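Local coordinates for protein putative peptidase (Bacteroides fragilis, PDB 5DYN) that probably cleaves and so activates the Bacteroides fragilis toxin as a clostripain-family cysteine protease, of which this chain is the C-terminal piece, at residues B[48-53]-B[113-118]; B[88-93]-B[103-108]; B[120-125]-B[179-184]. All coordinates share one frame; numbering follows the deposited sequence. Where two conformers were deposited one is given.

Interaction 1: residues B[48-53]-B[113-118]; sequences GSYLIS and VAKMSE. With NA (sodium ion), chain H.
Leu51 and Ala114 form the hydrogen-bonded pair at the centre of an antiparallel strand pairing. Leu51 N donates to Ala114 O at 3.0 Å and Ala114 N returns to Leu51 O at 2.9 Å. Farther along, Met116 N adds a third bond to Ser49 O at 2.7 Å. Each of the two central carbonyls also takes a CA-H...O contact: Tyr50 CA meets Ala114 O at 3.2 Å, and Val113 CA meets Leu51 O. On one face of the sheet, the Tyr50 ring and Lys115 run alongside each other in the same direction, with Tyr50 CE1 against Lys115 CG at 3.9 Å. Val113 CG1 packs against Tyr50 CB, crossing it at a slant, and Val113 CG2 lies beside Ile52 CG2. On the other face, Met116 bends at chi2 (-76°) and brings its CE methyl to Leu51 CB at 3.7 Å. Strand 50-53 lies between parallel 25-31 and antiparallel 110-115 in the five-stranded mixed sheet, as in the alpha/beta core of clan CD peptidases. Glu118 OE1, past the pairing, binds a sodium ion shared with Ala180 O. The backbone N-H and C=O groups of Leu51 and Ala114 thus satisfy each other, with Val113, Ile52 and helix 78-92 packing on one side and Leu51 and the Met116 methyl on the other.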
loop_
_atom_site.group_PDB
_atom_site.type_symbol
_atom_site.label_atom_id
_atom_site.label_comp_id
_atom_site.label_asym_id
_atom_site.label_seq_id
_atom_site.Cartn_x
_atom_site.Cartn_y
_atom_site.Cartn_z
ATOM N N GLY B 48 -9.045 -5.632 -6.861
ATOM C CA GLY B 48 -9.591 -4.299 -6.973
ATOM C C GLY B 48 -9.127 -3.574 -8.211
ATOM O O GLY B 48 -8.474 -4.154 -9.076
ATOM N N SER B 49 -9.467 -2.293 -8.290
ATOM C CA SER B 49 -9.137 -1.489 -9.454
ATOM C C SER B 49 -7.876 -0.655 -9.237
ATOM O O SER B 49 -7.033 -0.560 -10.125
ATOM C CB SER B 49 -10.313 -0.582 -9.812
ATOM O OG SER B 49 -11.511 -1.333 -9.895
ATOM N N TYR B 50 -7.744 -0.057 -8.055
ATOM C CA TYR B 50 -6.616 0.832 -7.788
ATOM C C TYR B 50 -5.881 0.513 -6.490
ATOM O O TYR B 50 -6.498 0.223 -5.465
ATOM C CB TYR B 50 -7.093 2.285 -7.768
ATOM C CG TYR B 50 -7.691 2.722 -9.083
ATOM C CD1 TYR B 50 -6.879 3.092 -10.147
ATOM C CD2 TYR B 50 -9.069 2.750 -9.269
ATOM C CE1 TYR B 50 -7.419 3.485 -11.356
ATOM C CE2 TYR B 50 -9.619 3.142 -10.474
ATOM C CZ TYR B 50 -8.788 3.507 -11.515
ATOM O OH TYR B 50 -9.324 3.898 -12.718
ATOM N N LEU B 51 -4.552 0.570 -6.554
ATOM C CA LEU B 51 -3.699 0.384 -5.385
ATOM C C LEU B 51 -3.170 1.730 -4.906
ATOM O O LEU B 51 -2.544 2.463 -5.670
ATOM C CB LEU B 51 -2.534 -0.556 -5.705
ATOM C CG LEU B 51 -1.516 -0.762 -4.581
ATOM C CD1 LEU B 51 -2.136 -1.538 -3.431
ATOM C CD2 LEU B 51 -0.267 -1.458 -5.086
ATOM N N ILE B 52 -3.424 2.053 -3.642
ATOM C CA ILE B 52 -3.026 3.343 -3.091
ATOM C C ILE B 52 -2.100 3.184 -1.889
ATOM O O ILE B 52 -2.503 2.648 -0.856
ATOM C CB ILE B 52 -4.251 4.171 -2.661
ATOM C CG1 ILE B 52 -5.344 4.107 -3.729
ATOM C CG2 ILE B 52 -3.846 5.609 -2.364
ATOM C CD1 ILE B 52 -6.679 4.640 -3.264
ATOM N N SER B 53 -0.866 3.660 -2.028
ATOM C CA SER B 53 0.111 3.603 -0.947
ATOM C C SER B 53 1.354 4.410 -1.307
ATOM O O SER B 53 1.345 5.190 -2.262
ATOM C CB SER B 53 0.496 2.151 -0.639
ATOM O OG SER B 53 1.277 2.061 0.540
ATOM N N VAL B 113 -0.949 6.130 -7.020
ATOM C CA VAL B 113 -2.085 5.263 -7.309
ATOM C C VAL B 113 -1.830 4.463 -8.580
ATOM O O VAL B 113 -1.503 5.025 -9.626
ATOM C CB VAL B 113 -3.393 6.054 -7.465
ATOM C CG1 VAL B 113 -4.557 5.104 -7.676
ATOM C CG2 VAL B 113 -3.639 6.910 -6.247
ATOM N N ALA B 114 -1.982 3.147 -8.484
ATOM C CA ALA B 114 -1.714 2.265 -9.610
ATOM C C ALA B 114 -2.995 1.633 -10.137
ATOM O O ALA B 114 -3.816 1.144 -9.366
ATOM C CB ALA B 114 -0.715 1.184 -9.206
ATOM N N LYS B 115 -3.157 1.646 -11.458
ATOM C CA LYS B 115 -4.292 0.990 -12.098
ATOM C C LYS B 115 -4.019 -0.508 -12.226
ATOM O O LYS B 115 -3.170 -0.929 -13.012
ATOM C CB LYS B 115 -4.569 1.614 -13.468
ATOM C CG LYS B 115 -5.884 1.182 -14.103
ATOM C CD LYS B 115 -6.213 2.022 -15.332
ATOM C CE LYS B 115 -7.604 1.701 -15.862
ATOM N NZ LYS B 115 -8.030 2.633 -16.946
ATOM N N MET B 116 -4.739 -1.305 -11.444
ATOM C CA MET B 116 -4.496 -2.743 -11.355
ATOM C C MET B 116 -4.696 -3.486 -12.674
ATOM O O MET B 116 -3.999 -4.459 -12.956
ATOM C CB MET B 116 -5.406 -3.363 -10.294
ATOM C CG MET B 116 -5.168 -2.859 -8.884
ATOM S SD MET B 116 -3.692 -3.565 -8.141
ATOM C CE MET B 116 -4.253 -3.786 -6.456
ATOM N N SER B 117 -5.654 -3.032 -13.476
ATOM C CA SER B 117 -6.021 -3.740 -14.700
ATOM C C SER B 117 -4.902 -3.707 -15.735
ATOM O O SER B 117 -4.891 -4.509 -16.667
ATOM C CB SER B 117 -7.300 -3.147 -15.297
ATOM O OG SER B 117 -7.131 -1.777 -15.616
ATOM N N GLU B 118 -3.959 -2.785 -15.560
ATOM C CA GLU B 118 -2.853 -2.628 -16.500
ATOM C C GLU B 118 -1.604 -3.403 -16.079
ATOM O O GLU B 118 -0.586 -3.371 -16.771
ATOM C CB GLU B 118 -2.510 -1.146 -16.663
ATOM C CG GLU B 118 -3.601 -0.315 -17.335
ATOM C CD GLU B 118 -3.651 -0.508 -18.844
ATOM O OE1 GLU B 118 -2.940 -1.396 -19.368
ATOM O OE2 GLU B 118 -4.400 0.237 -19.514
HETATM NA NA NA H . -0.020 -1.187 -19.360
#

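Interaction 2: residues B[88-93]-B[103-108]; sequences DYYQSR and EDWTGG. With NA (sodium ion), chain F.
Tyr90, near the C-terminal end of helix 78-92, meets Trp105 of the following loop in an offset edge-to-face aromatic pair, beside a sodium ion that joins the two backbones. With CG anti to the carbonyl carbon (chi1 -76°), the tyrosine chain leaves the helix toward the loop. Its CB passes the backbone of Gly108, at 4.1 Å from Gly108 C. Next, CD1 comes to Trp105 CD1 at 3.4 Å, and CE1 lies 3.6 Å from Trp105 CG. The edge of the phenol therefore faces the five-membered ring of the indole, planes at 86° and centroids 5.1 Å apart. At the tip, the hydroxyl hydrogen-bonds to Gly62 O, and the side chain also touches Pro61. Trp105 also meets the Tyr195 ring nearly perpendicularly and touches Pro59 and Met100. The sodium ion is bound by Tyr90 O at 3.0 Å and by Trp105 O at 2.5 Å, and Gly108 borders the site. A turn further on, Arg93 O receives a CA-H...O contact from Thr106, whose OG1 is bonded to Ile98 O. Within the loop, Trp105 NE1 makes a weak hydrogen bond to Gly108 O at 3.1 Å.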
loop_
_atom_site.group_PDB
_atom_site.type_symbol
_atom_site.label_atom_id
_atom_site.label_comp_id
_atom_site.label_asym_id
_atom_site.label_seq_id
_atom_site.Cartn_x
_atom_site.Cartn_y
_atom_site.Cartn_z
ATOM N N ASP B 88 -2.039 16.492 -0.148
ATOM C CA ASP B 88 -2.254 17.920 0.091
ATOM C C ASP B 88 -2.073 18.290 1.557
ATOM O O ASP B 88 -1.569 19.368 1.875
ATOM C CB ASP B 88 -3.648 18.345 -0.380
ATOM C CG ASP B 88 -3.754 18.426 -1.892
ATOM O OD1 ASP B 88 -2.709 18.606 -2.554
ATOM O OD2 ASP B 88 -4.882 18.313 -2.420
ATOM N N TYR B 89 -2.480 17.388 2.444
ATOM C CA TYR B 89 -2.373 17.616 3.880
ATOM C C TYR B 89 -0.926 17.778 4.318
ATOM O O TYR B 89 -0.582 18.721 5.033
ATOM C CB TYR B 89 -3.016 16.464 4.650
ATOM C CG TYR B 89 -3.084 16.686 6.143
ATOM C CD1 TYR B 89 -4.178 17.319 6.717
ATOM C CD2 TYR B 89 -2.059 16.258 6.980
ATOM C CE1 TYR B 89 -4.252 17.522 8.083
ATOM C CE2 TYR B 89 -2.122 16.461 8.347
ATOM C CZ TYR B 89 -3.222 17.092 8.893
ATOM O OH TYR B 89 -3.297 17.296 10.252
ATOM N N TYR B 90 -0.079 16.851 3.885
ATOM C CA TYR B 90 1.311 16.844 4.319
ATOM C C TYR B 90 2.157 17.852 3.555
ATOM O O TYR B 90 3.195 18.292 4.051
ATOM C CB TYR B 90 1.913 15.447 4.174
ATOM C CG TYR B 90 1.476 14.474 5.246
ATOM C CD1 TYR B 90 2.210 14.330 6.416
ATOM C CD2 TYR B 90 0.339 13.693 5.084
ATOM C CE1 TYR B 90 1.819 13.439 7.397
ATOM C CE2 TYR B 90 -0.058 12.797 6.060
ATOM C CZ TYR B 90 0.686 12.674 7.214
ATOM O OH TYR B 90 0.294 11.788 8.191
ATOM N N GLN B 91 1.725 18.221 2.353
ATOM C CA GLN B 91 2.481 19.201 1.580
ATOM C C GLN B 91 2.221 20.606 2.124
ATOM O O GLN B 91 3.082 21.481 2.038
ATOM C CB GLN B 91 2.139 19.108 0.086
ATOM C CG GLN B 91 0.810 19.717 -0.329
ATOM C CD GLN B 91 0.907 21.204 -0.632
ATOM O OE1 GLN B 91 2.002 21.755 -0.758
ATOM N NE2 GLN B 91 -0.245 21.860 -0.740
ATOM N N SER B 92 1.038 20.809 2.699
ATOM C CA SER B 92 0.677 22.097 3.277
ATOM C C SER B 92 1.502 22.380 4.523
ATOM O O SER B 92 1.806 23.532 4.836
ATOM C CB SER B 92 -0.814 22.135 3.620
ATOM O OG SER B 92 -1.605 22.068 2.447
ATOM N N ARG B 93 1.866 21.317 5.231
ATOM C CA ARG B 93 2.616 21.446 6.472
ATOM C C ARG B 93 4.089 21.096 6.275
ATOM O O ARG B 93 4.851 21.013 7.238
ATOM C CB ARG B 93 1.990 20.560 7.550
ATOM C CG ARG B 93 0.567 20.968 7.898
ATOM C CD ARG B 93 -0.189 19.875 8.631
ATOM N NE ARG B 93 -1.513 20.334 9.040
ATOM C CZ ARG B 93 -2.559 20.421 8.224
ATOM N NH1 ARG B 93 -2.438 20.075 6.949
ATOM N NH2 ARG B 93 -3.727 20.852 8.680
ATOM N N GLU B 103 3.155 14.576 16.062
ATOM C CA GLU B 103 2.129 15.567 16.368
ATOM C C GLU B 103 2.227 16.778 15.449
ATOM O O GLU B 103 1.286 17.563 15.344
ATOM C CB GLU B 103 2.230 16.007 17.827
ATOM C CG GLU B 103 2.280 14.853 18.816
ATOM C CD GLU B 103 0.958 14.640 19.526
ATOM O OE1 GLU B 103 0.096 15.544 19.469
ATOM O OE2 GLU B 103 0.777 13.565 20.138
ATOM N N ASP B 104 3.369 16.927 14.786
ATOM C CA ASP B 104 3.559 17.993 13.808
ATOM C C ASP B 104 4.463 17.517 12.675
ATOM O O ASP B 104 5.673 17.743 12.694
ATOM C CB ASP B 104 4.150 19.239 14.469
ATOM C CG ASP B 104 4.188 20.436 13.533
ATOM O OD1 ASP B 104 3.442 20.440 12.530
ATOM O OD2 ASP B 104 4.970 21.372 13.802
ATOM N N TRP B 105 3.874 16.855 11.686
ATOM C CA TRP B 105 4.655 16.253 10.614
ATOM C C TRP B 105 5.014 17.260 9.528
ATOM O O TRP B 105 4.165 17.663 8.736
ATOM C CB TRP B 105 3.901 15.080 9.996
ATOM C CG TRP B 105 4.801 14.149 9.259
ATOM C CD1 TRP B 105 5.226 14.268 7.969
ATOM C CD2 TRP B 105 5.401 12.952 9.772
ATOM N NE1 TRP B 105 6.052 13.218 7.645
ATOM C CE2 TRP B 105 6.175 12.396 8.734
ATOM C CE3 TRP B 105 5.355 12.297 11.007
ATOM C CZ2 TRP B 105 6.898 11.216 8.892
ATOM C CZ3 TRP B 105 6.072 11.126 11.164
ATOM C CH2 TRP B 105 6.834 10.596 10.111
ATOM N N THR B 106 6.285 17.650 9.489
ATOM C CA THR B 106 6.773 18.592 8.490
ATOM C C THR B 106 7.672 17.908 7.463
ATOM O O THR B 106 8.285 18.567 6.621
ATOM C CB THR B 106 7.553 19.737 9.147
ATOM O OG1 THR B 106 8.671 19.197 9.861
ATOM C CG2 THR B 106 6.662 20.499 10.112
ATOM N N GLY B 107 7.741 16.582 7.536
ATOM C CA GLY B 107 8.633 15.813 6.689
ATOM C C GLY B 107 8.055 15.486 5.327
ATOM O O GLY B 107 8.734 14.907 4.479
ATOM N N GLY B 108 6.798 15.852 5.114
ATOM C CA GLY B 108 6.155 15.608 3.838
ATOM C C GLY B 108 5.750 14.160 3.644
ATOM O O GLY B 108 5.665 13.394 4.608
HETATM NA NA NA F . 4.900 17.672 6.385
#

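Interaction 3: residues B[120-125]-B[179-184]; sequences ENLAVA and EAFDKV. With NA (sodium ion), chain H.
Leu122 turns CG anti to its own backbone N (chi1 -173°), which carries both methyls across to the end of helix 172-182, where Phe181 and Val184 receive them. Phe181 adopts the same first torsion (-180°) and lies beside Leu122, pointing the same way. Leu122 CD1 touches Phe181 CB at 4.0 Å and sits at the edge of the ring, near its plane. Leu122 CD2 instead reaches Val184 CG2 at 3.9 Å, the valine crossing the leucine at about a right angle, so the two methyls of Leu122 divide between Phe181 and Val184. One turn along helix 119-127, the Ala125 CB methyl meets that of Ala180 at 3.6 Å. These small residues let the two backbones come close, Leu122 CA lying 5.7 Å from Ala180 CA. Beside these apolar contacts, Ala180 O binds a sodium ion at 2.6 Å; Asn121 borders the site and, in the conformer described, its ND2 hydrogen-bonds to Glu118 OE1. The partial negative charge expected at the C-terminal end of helix 172-182 may help to draw in the cation. Trp177, one turn earlier, touches Leu122 and Ala125 and lies nearly parallel to the Phe181 ring. Trp232 of helix 231-236 packs on Leu122, and Leu160 of helix 160-167 on Phe181, so the contact joins two helices amid two more, with Val184 leading into strand 185-196.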
loop_
_atom_site.group_PDB
_atom_site.type_symbol
_atom_site.label_atom_id
_atom_site.label_comp_id
_atom_site.label_asym_id
_atom_site.label_seq_id
_atom_site.Cartn_x
_atom_site.Cartn_y
_atom_site.Cartn_z
ATOM N N GLU B 120 -1.078 -6.655 -15.914
ATOM C CA GLU B 120 -0.761 -7.771 -16.790
ATOM C C GLU B 120 -0.046 -7.285 -18.048
ATOM O O GLU B 120 0.910 -7.916 -18.501
ATOM C CB GLU B 120 -2.025 -8.549 -17.146
ATOM C CG GLU B 120 -2.640 -9.246 -15.944
ATOM C CD GLU B 120 -3.701 -10.254 -16.323
ATOM O OE1 GLU B 120 -4.123 -10.261 -17.499
ATOM O OE2 GLU B 120 -4.108 -11.041 -15.443
ATOM N N ASN B 121 -0.500 -6.166 -18.608
ATOM C CA ASN B 121 0.169 -5.555 -19.753
ATOM C C ASN B 121 1.598 -5.156 -19.403
ATOM O O ASN B 121 2.508 -5.263 -20.226
ATOM C CB ASN B 121 -0.604 -4.326 -20.249
ATOM C CG ASN B 121 -1.959 -4.678 -20.834
ATOM O OD1 ASN B 121 -2.230 -5.835 -21.159
ATOM N ND2 ASN B 121 -2.818 -3.673 -20.982
ATOM N N LEU B 122 1.784 -4.689 -18.171
ATOM C CA LEU B 122 3.097 -4.268 -17.698
ATOM C C LEU B 122 4.048 -5.457 -17.583
ATOM O O LEU B 122 5.221 -5.363 -17.949
ATOM C CB LEU B 122 2.978 -3.554 -16.351
ATOM C CG LEU B 122 4.259 -2.909 -15.821
ATOM C CD1 LEU B 122 4.813 -1.912 -16.830
ATOM C CD2 LEU B 122 4.000 -2.241 -14.478
ATOM N N ALA B 123 3.534 -6.575 -17.077
ATOM C CA ALA B 123 4.316 -7.801 -16.968
ATOM C C ALA B 123 4.773 -8.284 -18.343
ATOM O O ALA B 123 5.897 -8.761 -18.501
ATOM C CB ALA B 123 3.512 -8.885 -16.265
ATOM N N VAL B 124 3.893 -8.163 -19.333
ATOM C CA VAL B 124 4.239 -8.510 -20.704
ATOM C C VAL B 124 5.348 -7.594 -21.205
ATOM O O VAL B 124 6.363 -8.057 -21.723
ATOM C CB VAL B 124 3.020 -8.410 -21.649
ATOM C CG1 VAL B 124 3.435 -8.676 -23.088
ATOM C CG2 VAL B 124 1.933 -9.381 -21.222
ATOM N N ALA B 125 5.145 -6.292 -21.031
ATOM C CA ALA B 125 6.118 -5.289 -21.443
ATOM C C ALA B 125 7.477 -5.531 -20.802
ATOM O O ALA B 125 8.513 -5.433 -21.462
ATOM C CB ALA B 125 5.620 -3.900 -21.096
ATOM N N GLU B 179 5.550 3.161 -22.538
ATOM C CA GLU B 179 4.170 3.283 -23.000
ATOM C C GLU B 179 3.235 2.438 -22.143
ATOM O O GLU B 179 2.140 2.872 -21.785
ATOM C CB GLU B 179 4.047 2.871 -24.471
ATOM C CG GLU B 179 4.677 3.851 -25.450
ATOM C CD GLU B 179 4.400 3.497 -26.900
ATOM O OE1 GLU B 179 4.556 2.313 -27.270
ATOM O OE2 GLU B 179 4.024 4.406 -27.670
ATOM N N ALA B 180 3.678 1.230 -21.817
ATOM C CA ALA B 180 2.878 0.319 -21.012
ATOM C C ALA B 180 2.828 0.766 -19.557
ATOM O O ALA B 180 1.816 0.581 -18.880
ATOM C CB ALA B 180 3.425 -1.091 -21.112
ATOM N N PHE B 181 3.920 1.355 -19.079
ATOM C CA PHE B 181 4.001 1.793 -17.689
ATOM C C PHE B 181 3.176 3.051 -17.448
ATOM O O PHE B 181 2.610 3.231 -16.371
ATOM C CB PHE B 181 5.456 2.040 -17.280
ATOM C CG PHE B 181 5.612 2.491 -15.853
ATOM C CD1 PHE B 181 5.594 1.569 -14.816
ATOM C CD2 PHE B 181 5.772 3.832 -15.549
ATOM C CE1 PHE B 181 5.735 1.979 -13.500
ATOM C CE2 PHE B 181 5.911 4.250 -14.234
ATOM C CZ PHE B 181 5.894 3.322 -13.209
ATOM N N ASP B 182 3.113 3.919 -18.454
ATOM C CA ASP B 182 2.350 5.158 -18.352
ATOM C C ASP B 182 0.883 4.900 -18.015
ATOM O O ASP B 182 0.214 5.752 -17.431
ATOM C CB ASP B 182 2.449 5.955 -19.655
ATOM C CG ASP B 182 3.754 6.719 -19.774
ATOM O OD1 ASP B 182 4.411 6.943 -18.736
ATOM O OD2 ASP B 182 4.118 7.103 -20.905
ATOM N N LYS B 183 0.395 3.718 -18.376
ATOM C CA LYS B 183 -0.998 3.355 -18.152
ATOM C C LYS B 183 -1.243 2.820 -16.737
ATOM O O LYS B 183 -2.379 2.520 -16.370
ATOM C CB LYS B 183 -1.434 2.310 -19.181
ATOM C CG LYS B 183 -1.413 2.801 -20.620
ATOM C CD LYS B 183 -1.347 1.630 -21.586
ATOM C CE LYS B 183 -2.094 1.930 -22.874
ATOM N NZ LYS B 183 -2.368 0.686 -23.646
ATOM N N VAL B 184 -0.182 2.703 -15.946
ATOM C CA VAL B 184 -0.290 2.099 -14.623
ATOM C C VAL B 184 -0.412 3.147 -13.524
ATOM O O VAL B 184 -1.394 3.163 -12.777
ATOM C CB VAL B 184 0.914 1.189 -14.319
ATOM C CG1 VAL B 184 0.798 0.604 -12.916
ATOM C CG2 VAL B 184 1.010 0.080 -15.352
HETATM NA NA NA H . -0.020 -1.187 -19.360
#

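All three contacts lie in the clostripain-family part of the chain. Interaction 1 pairs two strands of the mixed five-stranded sheet. Interaction 2 is nested between its segments in sequence, at the end of helix 78-92 and in the loop that leads to strand 110-115, with centres 25 Å apart and no touch. Interaction 3 follows in series, 12 Å away by centres, and meets interaction 1 directly: Lys115 N probably hydrogen-bonds to Val184 O at 2.7 Å, and both reach the same sodium ion. Interactions 2 and 3 flank the chain's centre from opposite sides, centres 32 Å apart. A sheet with helices packed around it is consistent with the alpha/beta fold of clan CD cysteine peptidases.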